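Local coordinates for uncharacterized protein YP_928783.1 (Shewanella amazonensis SB2B, PDB 3KE2) that is of unknown function but belongs to a winged helix-turn-helix family and so probably binds DNA, at residues L20-L25 with A58-E63. Residues are numbered along the deposited sequence; the frame is centred on the assembly and turned at random. Where two conformers were deposited one is given.
Sequences LRKLYL and ADIGIE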
loop_
_atom_site.group_PDB
_atom_site.type_symbol
_atom_site.label_atom_id
_atom_site.label_comp_id
_atom_site.label_asym_id
_atom_site.label_seq_id
_atom_site.Cartn_x
_atom_site.Cartn_y
_atom_site.Cartn_z
ATOM N N LEU A 20 -0.014 6.515 -3.001
ATOM C CA LEU A 20 1.279 6.913 -3.514
ATOM C C LEU A 20 1.868 8.077 -2.686
ATOM O O LEU A 20 3.095 8.227 -2.599
ATOM C CB LEU A 20 1.176 7.288 -4.995
ATOM C CG LEU A 20 0.817 6.165 -5.985
ATOM C CD1 LEU A 20 0.533 6.770 -7.332
ATOM C CD2 LEU A 20 1.907 5.094 -6.094
ATOM N N ARG A 21 0.999 8.897 -2.086
ATOM C CA ARG A 21 1.425 10.005 -1.246
ATOM C C ARG A 21 2.169 9.444 -0.060
ATOM O O ARG A 21 3.222 9.939 0.335
ATOM C CB ARG A 21 0.210 10.826 -0.765
ATOM C CG ARG A 21 0.546 12.050 0.145
ATOM C CD ARG A 21 -0.713 12.867 0.583
ATOM N NE ARG A 21 -1.557 13.281 -0.545
ATOM C CZ ARG A 21 -2.760 12.779 -0.804
ATOM N NH1 ARG A 21 -3.287 11.901 0.027
ATOM N NH2 ARG A 21 -3.458 13.195 -1.852
ATOM N N LYS A 22 1.611 8.381 0.521
ATOM C CA LYS A 22 2.242 7.788 1.693
ATOM C C LYS A 22 3.566 7.185 1.278
ATOM O O LYS A 22 4.546 7.344 1.991
ATOM C CB LYS A 22 1.349 6.741 2.390
ATOM C CG LYS A 22 -0.100 7.217 2.701
ATOM C CD LYS A 22 -0.946 6.132 3.426
ATOM C CE LYS A 22 -2.482 6.224 3.111
ATOM N NZ LYS A 22 -3.122 7.530 3.391
ATOM N N LEU A 23 3.627 6.521 0.126
ATOM C CA LEU A 23 4.907 5.916 -0.299
ATOM C C LEU A 23 5.965 6.940 -0.621
ATOM O O LEU A 23 7.162 6.706 -0.390
ATOM C CB LEU A 23 4.737 4.984 -1.500
ATOM C CG LEU A 23 4.446 3.509 -1.258
ATOM C CD1 LEU A 23 3.495 3.275 -0.147
ATOM C CD2 LEU A 23 3.921 2.927 -2.577
ATOM N N TYR A 24 5.520 8.072 -1.162
ATOM C CA TYR A 24 6.427 9.151 -1.549
ATOM C C TYR A 24 7.020 9.793 -0.307
ATOM O O TYR A 24 8.246 10.044 -0.242
ATOM C CB TYR A 24 5.718 10.198 -2.411
ATOM C CG TYR A 24 6.658 11.249 -2.934
ATOM C CD1 TYR A 24 7.573 10.956 -3.935
ATOM C CD2 TYR A 24 6.631 12.532 -2.447
ATOM C CE1 TYR A 24 8.461 11.932 -4.424
ATOM C CE2 TYR A 24 7.504 13.503 -2.923
ATOM C CZ TYR A 24 8.417 13.197 -3.910
ATOM O OH TYR A 24 9.271 14.186 -4.377
ATOM N N LEU A 25 6.166 10.072 0.675
ATOM C CA LEU A 25 6.663 10.662 1.919
ATOM C C LEU A 25 7.675 9.706 2.561
ATOM O O LEU A 25 8.790 10.097 2.928
ATOM C CB LEU A 25 5.532 10.966 2.877
ATOM C CG LEU A 25 4.680 12.146 2.518
ATOM C CD1 LEU A 25 3.647 12.354 3.600
ATOM C CD2 LEU A 25 5.586 13.331 2.400
ATOM N N ALA A 58 0.504 3.555 9.372
ATOM C CA ALA A 58 0.187 2.312 10.065
ATOM C C ALA A 58 -0.860 1.516 9.272
ATOM O O ALA A 58 -0.831 0.283 9.283
ATOM C CB ALA A 58 -0.289 2.601 11.472
ATOM N N ASP A 59 -1.767 2.218 8.572
ATOM C CA ASP A 59 -2.807 1.569 7.754
ATOM C C ASP A 59 -2.226 0.649 6.683
ATOM O O ASP A 59 -2.872 -0.324 6.287
ATOM C CB ASP A 59 -3.723 2.598 7.039
ATOM C CG ASP A 59 -4.668 3.371 7.999
ATOM O OD1 ASP A 59 -4.726 3.039 9.212
ATOM O OD2 ASP A 59 -5.380 4.295 7.509
ATOM N N ILE A 60 -1.027 0.956 6.198
ATOM C CA ILE A 60 -0.412 0.140 5.156
ATOM C C ILE A 60 0.838 -0.581 5.656
ATOM O O ILE A 60 1.633 -1.059 4.866
ATOM C CB ILE A 60 -0.129 0.984 3.870
ATOM C CG1 ILE A 60 0.910 2.092 4.094
ATOM C CG2 ILE A 60 -1.474 1.569 3.345
ATOM C CD1 ILE A 60 1.480 2.717 2.770
ATOM N N GLY A 61 1.002 -0.665 6.975
ATOM C CA GLY A 61 2.144 -1.387 7.578
ATOM C C GLY A 61 3.507 -0.715 7.682
ATOM O O GLY A 61 4.503 -1.386 7.940
ATOM N N ILE A 62 3.564 0.588 7.435
ATOM C CA ILE A 62 4.816 1.337 7.555
ATOM C C ILE A 62 4.827 1.926 8.966
ATOM O O ILE A 62 3.942 2.728 9.326
ATOM C CB ILE A 62 4.959 2.448 6.505
ATOM C CG1 ILE A 62 4.918 1.859 5.093
ATOM C CG2 ILE A 62 6.247 3.186 6.692
ATOM C CD1 ILE A 62 5.026 2.892 3.939
ATOM N N GLU A 63 5.785 1.491 9.784
ATOM C CA GLU A 63 5.917 2.004 11.140
ATOM C C GLU A 63 6.928 3.133 11.095
ATOM O O GLU A 63 8.078 2.923 10.698
ATOM C CB GLU A 63 6.367 0.913 12.085
ATOM C CG GLU A 63 5.397 -0.300 12.078
ATOM C CD GLU A 63 5.899 -1.502 12.887
ATOM O OE1 GLU A 63 7.017 -1.416 13.486
ATOM O OE2 GLU A 63 5.164 -2.533 12.905
#
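Ile60 reaches from segment 58-63 toward helix segment 20-25, where its terminal methyl, CD1, touches two successive residues. It meets the CD1 methyl of Leu23 at 3.6 Å and lies 4.0 Å from CB of Lys22, the two directions roughly at right angles. Its CG1 branch sits between the backbone N and the carbonyl carbon (chi1 65°), and an extended chi2 carries CD1 straight out to the helix. A branched, wholly apolar residue suits this buried place, since segment 20-25 offers it a methyl and a methylene; Phe19 of the second subunit also packs on it. Lys22 serves two purposes: the start of its chain packs on Ile60, while the bend at chi4 turns NZ to a hydrogen bond with Ser56 OG. The carboxylate of Asp59 is more distant, with OD2 5.7 Å from NZ, and could add a mild electrostatic attraction. Leucine fits the buried position 23, its CD1 branch reaching both isoleucine methyls, though Ile62 CD1 is looser, 4.4 Å from Leu23 CD1. Ile62 also packs on Ile80 of strand 77-82, so helix 14-31 meets the loop that leads from helix 47-55 into the two-stranded hairpin, as expected of a winged helix-turn-helix domain.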